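Local structure of putative aminotransferase (Actinomadura melliaura, 4ZWV) at residues A[268-271]-A[272-276]; A[306-309]-A[310-313]; A[117-120]-A[121-125]. The protein is probably a pyridoxal 5'-phosphate-dependent sugar aminotransferase, thought to act in making the aminopentose of the indolocarbazole AT2433. All coordinates share one frame; numbering follows the deposited sequence.

In the fold
Along the chain contact 3 comes first, then contact 1, then contact 2, and no two of them touch. Contact 3 turns from helix 112-118 into strand 123-129, an inner strand of the seven-stranded mixed sheet. Contacts 1 and 2 sit at the C-terminal ends of helices 243-273 and 303-312; their centres lie about 19 Å apart, their nearest atoms about 8 Å, and both pack on helix 358-369. They belong with the three-stranded antiparallel sheet of 280-282, 296-300 and 347-350. Contact 3 is about 40 Å from contact 1 and 43 Å from contact 2, centre to centre, consistent with the large and small domains of a fold type I aminotransferase.

Contact 1 of 3, residues A[268-271]-A[272-276]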
ATOM      1  N   ALA A 268     -30.981   2.496  16.792  1.00 15.26           N
ATOM      2  CA  ALA A 268     -32.178   3.118  17.354  1.00 19.82           C
ATOM      3  C   ALA A 268     -32.869   2.157  18.311  1.00 19.78           C
ATOM      4  O   ALA A 268     -33.388   2.567  19.356  1.00 21.00           O
ATOM      5  CB  ALA A 268     -33.130   3.548  16.248  1.00 19.06           C
ATOM      6  N   PHE A 269     -32.876   0.875  17.952  1.00 19.47           N
ATOM      7  CA  PHE A 269     -33.460  -0.159  18.797  1.00 18.66           C
ATOM      8  C   PHE A 269     -32.732  -0.227  20.142  1.00 20.55           C
ATOM      9  O   PHE A 269     -33.368  -0.243  21.201  1.00 19.78           O
ATOM     10  CB  PHE A 269     -33.420  -1.512  18.081  1.00 19.96           C
ATOM     11  CG  PHE A 269     -33.981  -2.651  18.882  1.00 20.36           C
ATOM     12  CD1 PHE A 269     -35.345  -2.877  18.932  1.00 29.99           C
ATOM     13  CD2 PHE A 269     -33.137  -3.512  19.568  1.00 24.31           C
ATOM     14  CE1 PHE A 269     -35.859  -3.932  19.664  1.00 32.25           C
ATOM     15  CE2 PHE A 269     -33.649  -4.567  20.301  1.00 31.36           C
ATOM     16  CZ  PHE A 269     -35.005  -4.776  20.348  1.00 27.77           C
ATOM     17  N   TYR A 270     -31.406  -0.271  20.101  1.00 18.16           N
ATOM     18  CA  TYR A 270     -30.622  -0.259  21.335  1.00 19.19           C
ATOM     19  C   TYR A 270     -30.868   1.011  22.155  1.00 22.40           C
ATOM     20  O   TYR A 270     -31.000   0.939  23.376  1.00 19.57           O
ATOM     21  CB  TYR A 270     -29.128  -0.383  21.042  1.00 15.85           C
ATOM     22  CG  TYR A 270     -28.656  -1.739  20.561  1.00 16.93           C
ATOM     23  CD1 TYR A 270     -29.333  -2.909  20.881  1.00 19.03           C
ATOM     24  CD2 TYR A 270     -27.509  -1.834  19.785  1.00 16.23           C
ATOM     25  CE1 TYR A 270     -28.873  -4.146  20.437  1.00 21.52           C
ATOM     26  CE2 TYR A 270     -27.045  -3.052  19.336  1.00 18.00           C
ATOM     27  CZ  TYR A 270     -27.724  -4.202  19.663  1.00 16.99           C
ATOM     28  OH  TYR A 270     -27.244  -5.411  19.208  1.00 18.25           O
ATOM     29  N   ASP A 271     -30.908   2.167  21.489  1.00 17.47           N
ATOM     30  CA  ASP A 271     -31.221   3.431  22.165  1.00 20.11           C
ATOM     31  C   ASP A 271     -32.501   3.322  22.985  1.00 22.33           C
ATOM     32  O   ASP A 271     -32.589   3.851  24.093  1.00 22.49           O
ATOM     33  CB  ASP A 271     -31.404   4.573  21.169  1.00 18.87           C
ATOM     34  CG  ASP A 271     -30.111   5.037  20.533  1.00 24.01           C
ATOM     35  OD1 ASP A 271     -29.003   4.767  21.058  1.00 23.34           O
ATOM     36  OD2 ASP A 271     -30.227   5.711  19.490  1.00 27.01           O
ATOM     37  N   LYS A 272     -33.497   2.653  22.412  1.00 21.06           N
ATOM     38  CA  LYS A 272     -34.826   2.558  23.009  1.00 21.80           C
ATOM     39  C   LYS A 272     -34.898   1.511  24.113  1.00 27.68           C
ATOM     40  O   LYS A 272     -35.608   1.693  25.107  1.00 25.84           O
ATOM     41  CB  LYS A 272     -35.863   2.235  21.924  1.00 22.23           C
ATOM     42  CG  LYS A 272     -37.297   2.074  22.419  1.00 32.15           C
ATOM     43  CD  LYS A 272     -38.212   1.621  21.282  1.00 34.18           C
ATOM     44  CE  LYS A 272     -39.667   1.503  21.726  1.00 45.34           C
ATOM     45  NZ  LYS A 272     -39.858   0.502  22.815  1.00 45.18           N
ATOM     46  N   GLU A 273     -34.155   0.421  23.939  1.00 21.08           N
ATOM     47  CA  GLU A 273     -34.346  -0.774  24.752  1.00 20.97           C
ATOM     48  C   GLU A 273     -33.287  -0.984  25.831  1.00 23.37           C
ATOM     49  O   GLU A 273     -33.426  -1.881  26.665  1.00 24.51           O
ATOM     50  CB  GLU A 273     -34.400  -2.006  23.842  1.00 24.55           C
ATOM     51  CG  GLU A 273     -35.508  -1.966  22.792  1.00 27.72           C
ATOM     52  CD  GLU A 273     -36.901  -2.069  23.385  1.00 43.60           C
ATOM     53  OE1 GLU A 273     -37.031  -2.508  24.549  1.00 45.30           O
ATOM     54  OE2 GLU A 273     -37.871  -1.714  22.680  1.00 43.67           O
ATOM     55  N   LEU A 274     -32.232  -0.172  25.802  1.00 21.38           N
ATOM     56  CA  LEU A 274     -31.132  -0.294  26.763  1.00 21.88           C
ATOM     57  C   LEU A 274     -31.097   0.848  27.788  1.00 23.93           C
ATOM     58  O   LEU A 274     -30.062   1.101  28.396  1.00 22.19           O
ATOM     59  CB  LEU A 274     -29.788  -0.384  26.037  1.00 19.75           C
ATOM     60  CG  LEU A 274     -29.548  -1.684  25.257  1.00 21.00           C
ATOM     61  CD1 LEU A 274     -28.151  -1.700  24.632  1.00 20.61           C
ATOM     62  CD2 LEU A 274     -29.769  -2.903  26.150  1.00 23.61           C
ATOM     63  N   THR A 275     -32.204   1.571  27.943  1.00 23.13           N
ATOM     64  CA  THR A 275     -32.282   2.608  28.978  1.00 22.79           C
ATOM     65  C   THR A 275     -32.552   2.027  30.366  1.00 21.79           C
ATOM     66  O   THR A 275     -33.183   0.984  30.496  1.00 24.40           O
ATOM     67  CB  THR A 275     -33.398   3.632  28.678  1.00 22.90           C
ATOM     68  OG1 THR A 275     -34.686   3.012  28.814  1.00 30.40           O
ATOM     69  CG2 THR A 275     -33.219   4.238  27.285  1.00 24.28           C
ATOM     70  N   GLY A 276     -32.065   2.694  31.408  1.00 23.90           N
ATOM     71  CA  GLY A 276     -32.415   2.268  32.750  1.00 21.80           C
ATOM     72  C   GLY A 276     -31.765   0.969  33.189  1.00 21.71           C
ATOM     73  O   GLY A 276     -32.278   0.295  34.077  1.00 23.66           O
TER
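The Phe269 ring carries the CG methylene of Glu273 over one face, set toward the rim, with CE1 of Phe269 and CG of Glu273 3.7 Å apart. This is a CH-pi contact, the methylene lying 14° off the ring normal. CD1 of Leu274 comes obliquely to the Tyr270 ring, 4.1 Å from CG of Tyr270, and also touches CB; the two side chains run side by side, and the branched, apolar Leu274 suits this buried place. Phe269 reaches its neighbour one turn on because CG stands anti to the backbone N (chi1 179°), which swings the ring along the helix toward Glu273. Glu273 serves two purposes: its methylene suits the aromatic face, while its carboxylate, bent away at chi2, forms a salt bridge with Lys272, NZ to OE2 3.0 Å, approached from above the carboxylate plane. With an alanine here, that face of Phe269 would probably lose its methylene cover and the Lys272 ammonium its carboxylate mate. Arg361 adds a cation-pi contact to the Phe269 ring. Tyr270 suits a buried place because its hydroxyl is satisfied by the carbonyl of Pro351 and its ring meets Tyr296 edge-to-face; the Tyr296 hydroxyl is in turn hydrogen-bonded to OD1 of Asp271. The backbone pattern continues to Leu274, the first residue to leave helical angles, whose N donates a hydrogen bond to O of Tyr270 (2.9 Å). The side chains of Leu274 and Thr275 then rest on Leu282 of strand 280-282, and NH1 of Arg369 hydrogen-bonds to the carbonyl oxygens of Glu273 and Thr275. This is the C-terminal end of the long helix 243-273, its last turn packed between helix 358-369 and the antiparallel sheet, as expected of the small C-terminal domain in fold type I aminotransferases.

Contact 2 of 3, residues A[306-309]-A[310-313]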
ATOM      1  N   PHE A 306     -19.086  -8.223  32.633  1.00 20.52           N
ATOM      2  CA  PHE A 306     -19.895  -7.959  31.441  1.00 18.89           C
ATOM      3  C   PHE A 306     -19.373  -8.741  30.232  1.00 21.62           C
ATOM      4  O   PHE A 306     -20.149  -9.342  29.488  1.00 21.37           O
ATOM      5  CB  PHE A 306     -19.921  -6.461  31.122  1.00 18.17           C
ATOM      6  CG  PHE A 306     -20.812  -6.098  29.955  1.00 19.16           C
ATOM      7  CD1 PHE A 306     -22.154  -5.806  30.152  1.00 20.24           C
ATOM      8  CD2 PHE A 306     -20.299  -6.029  28.669  1.00 19.11           C
ATOM      9  CE1 PHE A 306     -22.971  -5.462  29.074  1.00 17.73           C
ATOM     10  CE2 PHE A 306     -21.101  -5.687  27.592  1.00 16.53           C
ATOM     11  CZ  PHE A 306     -22.441  -5.407  27.791  1.00 16.95           C
ATOM     12  N   HIS A 307     -18.056  -8.728  30.042  1.00 20.09           N
ATOM     13  CA  HIS A 307     -17.434  -9.495  28.968  1.00 20.17           C
ATOM     14  C   HIS A 307     -17.745 -10.989  29.088  1.00 20.46           C
ATOM     15  O   HIS A 307     -18.099 -11.629  28.101  1.00 22.16           O
ATOM     16  CB  HIS A 307     -15.920  -9.272  28.959  1.00 21.66           C
ATOM     17  CG  HIS A 307     -15.514  -7.933  28.429  1.00 20.04           C
ATOM     18  ND1 HIS A 307     -14.285  -7.369  28.695  1.00 24.14           N
ATOM     19  CD2 HIS A 307     -16.172  -7.048  27.644  1.00 20.79           C
ATOM     20  CE1 HIS A 307     -14.203  -6.193  28.097  1.00 21.25           C
ATOM     21  NE2 HIS A 307     -15.336  -5.975  27.450  1.00 20.44           N
ATOM     22  N   ARG A 308     -17.619 -11.534  30.296  1.00 21.32           N
ATOM     23  CA  ARG A 308     -17.903 -12.948  30.523  1.00 21.19           C
ATOM     24  C   ARG A 308     -19.363 -13.270  30.203  1.00 22.77           C
ATOM     25  O   ARG A 308     -19.664 -14.334  29.666  1.00 24.79           O
ATOM     26  CB  ARG A 308     -17.551 -13.339  31.963  1.00 21.06           C
ATOM     27  CG  ARG A 308     -16.047 -13.349  32.226  1.00 29.10           C
ATOM     28  CD  ARG A 308     -15.684 -13.970  33.572  1.00 30.01           C
ATOM     29  NE  ARG A 308     -16.150 -13.178  34.707  1.00 32.75           N
ATOM     30  CZ  ARG A 308     -15.439 -12.207  35.275  1.00 29.82           C
ATOM     31  NH1 ARG A 308     -14.230 -11.916  34.815  1.00 35.10           N
ATOM     32  NH2 ARG A 308     -15.933 -11.530  36.305  1.00 38.48           N
ATOM     33  N   LYS A 309     -20.260 -12.345  30.526  1.00 23.31           N
ATOM     34  CA  LYS A 309     -21.679 -12.494  30.211  1.00 23.49           C
ATOM     35  C   LYS A 309     -21.922 -12.546  28.702  1.00 21.38           C
ATOM     36  O   LYS A 309     -22.643 -13.411  28.213  1.00 24.16           O
ATOM     37  CB  LYS A 309     -22.484 -11.345  30.822  1.00 25.90           C
ATOM     38  CG  LYS A 309     -23.990 -11.465  30.647  1.00 24.89           C
ATOM     39  CD  LYS A 309     -24.610 -12.304  31.755  1.00 26.40           C
ATOM     40  CE  LYS A 309     -26.111 -12.466  31.540  1.00 29.83           C
ATOM     41  NZ  LYS A 309     -26.796 -12.944  32.772  1.00 32.03           N
HETATM   42  N   MSE A 310     -21.333 -11.604  27.970  1.00 19.72           N
HETATM   43  CA  MSE A 310     -21.484 -11.575  26.519  1.00 19.40           C
HETATM   44  C   MSE A 310     -20.940 -12.853  25.886  1.00 22.11           C
HETATM   45  O   MSE A 310     -21.609 -13.474  25.064  1.00 22.51           O
HETATM   46  CB  MSE A 310     -20.780 -10.361  25.915  1.00 20.58           C
HETATM   47  CG  MSE A 310     -21.331  -9.002  26.344  1.00 21.06           C
HETATM   48 SE   MSE A 310     -23.242  -8.769  25.988  0.60 25.28          SE
HETATM   49  CE  MSE A 310     -23.880  -8.940  27.815  1.00 25.73           C
ATOM     50  N   GLU A 311     -19.731 -13.236  26.283  1.00 21.71           N
ATOM     51  CA  GLU A 311     -19.088 -14.446  25.767  1.00 22.49           C
ATOM     52  C   GLU A 311     -19.966 -15.681  25.964  1.00 26.06           C
ATOM     53  O   GLU A 311     -20.141 -16.474  25.039  1.00 25.67           O
ATOM     54  CB  GLU A 311     -17.724 -14.652  26.437  1.00 23.28           C
ATOM     55  CG  GLU A 311     -16.689 -13.610  26.033  1.00 24.01           C
ATOM     56  CD  GLU A 311     -15.480 -13.572  26.958  1.00 40.54           C
ATOM     57  OE1 GLU A 311     -15.447 -14.350  27.937  1.00 44.09           O
ATOM     58  OE2 GLU A 311     -14.564 -12.758  26.705  1.00 37.97           O
ATOM     59  N   ALA A 312     -20.526 -15.830  27.163  1.00 23.48           N
ATOM     60  CA  ALA A 312     -21.369 -16.987  27.484  1.00 24.17           C
ATOM     61  C   ALA A 312     -22.658 -16.992  26.662  1.00 26.71           C
ATOM     62  O   ALA A 312     -23.254 -18.046  26.427  1.00 29.12           O
ATOM     63  CB  ALA A 312     -21.694 -17.006  28.968  1.00 26.04           C
ATOM     64  N   ALA A 313     -23.081 -15.810  26.228  1.00 24.39           N
ATOM     65  CA  ALA A 313     -24.298 -15.672  25.431  1.00 23.01           C
ATOM     66  C   ALA A 313     -24.008 -15.679  23.929  1.00 26.39           C
ATOM     67  O   ALA A 313     -24.909 -15.463  23.115  1.00 24.44           O
ATOM     68  CB  ALA A 313     -25.032 -14.393  25.814  1.00 24.90           C
TER
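Phe306 and Met310, a selenomethionine in this model, form the tight side of the contact. The Phe306 ring takes CE of Met310 over one face, 4.0 Å from the centroid and set toward the rim, while CG of Met310 lies 3.5 Å from CE2 of Phe306. The selenium sits obliquely to the ring, a Met-aromatic contact. CG of Phe306 lies anti to the backbone N, beside the carbonyl carbon (chi1 -176°), and the Met310 chain bends at chi2 (-56°) and again at chi3 (106°), which turns CE over the ring. A long, unbranched methionine-type chain can follow a flat ring in this way; here selenium stands in for the sulfur. The aliphatic part of Lys309 joins in, with CG of Lys309 3.8 Å from CE of Met310, before NZ forms a hydrogen bond with OG of Ser370 by the end of helix 358-369. Ile368 and Thr367 of that helix pack on Met310, and Trp372 meets Phe306 edge-to-face.

The other flank is looser and faces solvent at Arg308 and Ala312. The side chains of Arg308 and Glu311 come no nearer than 4.4 Å, CG of Arg308 to OE1 of Glu311, and their opposite charges do not pair. The firm point on this flank is the salt bridge of the extended Glu311 to Arg227 of the second subunit, against which His307 also packs. Beneath both flanks the backbone bonds stay regular, Glu311 N to His307 O 2.9 Å, until a weak one at Ala313. The whole is an amphipathic helix near its C-terminal end, one side buried against its own domain and the other reaching the dimer partner.

Contact 3 of 3, residues A[117-120]-A[121-125]; sequences RKIS and PATRA
The first torsions of Ser120 and Thr123 set their hydroxyls at the two ends of one tight turn. In Ser120, OG lies between the backbone N and the carbonyl carbon (chi1 77°), a rotation that carries it forward past Pro121 to accept the N-H of Ala122, OG to N 3.1 Å. In Thr123, OG1 stands beside its own N (chi1 -58°) and turns back to accept the N-H of Ser120, with N of Ser120 2.8 Å from OG1 of Thr123 and nearly straight at 164°. Small hydroxyl residues suit these places because each side chain satisfies a backbone N-H. Both hydroxyls are also hydrogen-bonded to OE2 of Glu76, which ties the turn to the neighbouring strand 76-79. Pro121 suits the second position of the turn, its ring already fixing phi. Ile119 brings CG2 to 4.0 Å from OG1 of Thr123 and packs on Ile144 and Ala148 of helix 138-152. The Thr123 N to Ser120 O bond (3.0 Å) closes a type I beta turn, and OG of Ser120 with Ala122 N adds an ST turn; braced by the Thr123 hydroxyl, they join helix 112-118 to strand 123-129 of the central sheet.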
ATOM      1  N   ARG A 117      -6.424  23.819  23.246  1.00 14.13           N
ATOM      2  CA  ARG A 117      -5.320  24.092  24.166  1.00 15.56           C
ATOM      3  C   ARG A 117      -3.974  23.593  23.636  1.00 15.26           C
ATOM      4  O   ARG A 117      -2.920  24.105  24.029  1.00 19.02           O
ATOM      5  CB  ARG A 117      -5.586  23.455  25.531  1.00 17.33           C
ATOM      6  CG  ARG A 117      -6.702  24.117  26.322  1.00 23.25           C
ATOM      7  CD  ARG A 117      -6.737  23.594  27.753  1.00 26.71           C
ATOM      8  NE  ARG A 117      -6.912  22.149  27.817  1.00 24.68           N
ATOM      9  CZ  ARG A 117      -8.074  21.541  28.045  1.00 25.59           C
ATOM     10  NH1 ARG A 117      -9.184  22.249  28.242  1.00 25.51           N
ATOM     11  NH2 ARG A 117      -8.119  20.219  28.089  1.00 22.40           N
ATOM     12  N   LYS A 118      -3.997  22.600  22.751  1.00 13.38           N
ATOM     13  CA  LYS A 118      -2.748  21.962  22.336  1.00 12.10           C
ATOM     14  C   LYS A 118      -2.218  22.419  20.979  1.00 13.57           C
ATOM     15  O   LYS A 118      -1.108  22.063  20.594  1.00 16.18           O
ATOM     16  CB  LYS A 118      -2.922  20.446  22.358  1.00 13.19           C
ATOM     17  CG  LYS A 118      -2.913  19.912  23.787  1.00 15.34           C
ATOM     18  CD  LYS A 118      -3.275  18.445  23.854  1.00 12.54           C
ATOM     19  CE  LYS A 118      -2.998  17.906  25.251  1.00 15.11           C
ATOM     20  NZ  LYS A 118      -3.574  16.545  25.444  1.00 13.43           N
ATOM     21  N   ILE A 119      -3.001  23.203  20.250  1.00 15.09           N
ATOM     22  CA  ILE A 119      -2.479  23.805  19.024  1.00 12.31           C
ATOM     23  C   ILE A 119      -1.335  24.745  19.407  1.00 12.69           C
ATOM     24  O   ILE A 119      -1.443  25.525  20.359  1.00 15.77           O
ATOM     25  CB  ILE A 119      -3.575  24.552  18.257  1.00 13.51           C
ATOM     26  CG1 ILE A 119      -4.589  23.555  17.716  1.00 13.91           C
ATOM     27  CG2 ILE A 119      -2.982  25.390  17.122  1.00 16.89           C
ATOM     28  CD1 ILE A 119      -5.818  24.204  17.109  1.00 17.45           C
ATOM     29  N   SER A 120      -0.221  24.632  18.695  1.00 15.48           N
ATOM     30  CA  SER A 120       0.997  25.342  19.065  1.00 19.11           C
ATOM     31  C   SER A 120       1.712  25.819  17.804  1.00 14.80           C
ATOM     32  O   SER A 120       1.300  25.460  16.694  1.00 14.36           O
ATOM     33  CB  SER A 120       1.918  24.431  19.891  1.00 19.78           C
ATOM     34  OG  SER A 120       2.583  23.505  19.062  1.00 19.01           O
ATOM     35  N   PRO A 121       2.787  26.616  17.965  1.00 16.90           N
ATOM     36  CA  PRO A 121       3.564  26.992  16.779  1.00 15.44           C
ATOM     37  C   PRO A 121       4.129  25.796  16.014  1.00 17.73           C
ATOM     38  O   PRO A 121       4.489  25.960  14.853  1.00 17.11           O
ATOM     39  CB  PRO A 121       4.689  27.850  17.368  1.00 14.65           C
ATOM     40  CG  PRO A 121       4.086  28.457  18.591  1.00 17.53           C
ATOM     41  CD  PRO A 121       3.203  27.383  19.155  1.00 18.05           C
ATOM     42  N   ALA A 122       4.177  24.614  16.629  1.00 15.58           N
ATOM     43  CA  ALA A 122       4.675  23.424  15.942  1.00 14.87           C
ATOM     44  C   ALA A 122       3.600  22.616  15.220  1.00 14.27           C
ATOM     45  O   ALA A 122       3.914  21.641  14.542  1.00 14.34           O
ATOM     46  CB  ALA A 122       5.403  22.512  16.936  1.00 16.29           C
ATOM     47  N   THR A 123       2.338  23.011  15.352  1.00 13.08           N
ATOM     48  CA  THR A 123       1.247  22.218  14.795  1.00 12.78           C
ATOM     49  C   THR A 123       1.212  22.253  13.279  1.00 13.15           C
ATOM     50  O   THR A 123       1.063  23.309  12.655  1.00 13.98           O
ATOM     51  CB  THR A 123      -0.112  22.684  15.314  1.00 12.79           C
ATOM     52  OG1 THR A 123      -0.119  22.601  16.738  1.00 14.06           O
ATOM     53  CG2 THR A 123      -1.209  21.797  14.765  1.00 13.25           C
ATOM     54  N   ARG A 124       1.366  21.076  12.694  1.00 11.50           N
ATOM     55  CA  ARG A 124       1.331  20.920  11.265  1.00 11.03           C
ATOM     56  C   ARG A 124      -0.078  20.634  10.738  1.00 15.17           C
ATOM     57  O   ARG A 124      -0.531  21.195   9.733  1.00 17.74           O
ATOM     58  CB  ARG A 124       2.272  19.760  10.915  1.00 17.51           C
ATOM     59  CG  ARG A 124       2.317  19.365   9.494  1.00 18.90           C
ATOM     60  CD  ARG A 124       3.379  18.281   9.270  1.00 12.04           C
ATOM     61  NE  ARG A 124       3.741  18.288   7.865  1.00 16.96           N
ATOM     62  CZ  ARG A 124       4.644  19.102   7.339  1.00 16.76           C
ATOM     63  NH1 ARG A 124       4.885  19.063   6.043  1.00 22.75           N
ATOM     64  NH2 ARG A 124       5.309  19.957   8.115  1.00 15.75           N
ATOM     65  N   ALA A 125      -0.790  19.788  11.467  1.00 12.28           N
ATOM     66  CA  ALA A 125      -2.087  19.288  11.028  1.00 11.59           C
ATOM     67  C   ALA A 125      -2.805  18.651  12.192  1.00 10.79           C
ATOM     68  O   ALA A 125      -2.207  18.390  13.241  1.00 10.53           O
ATOM     69  CB  ALA A 125      -1.936  18.271   9.890  1.00 12.44           C
TER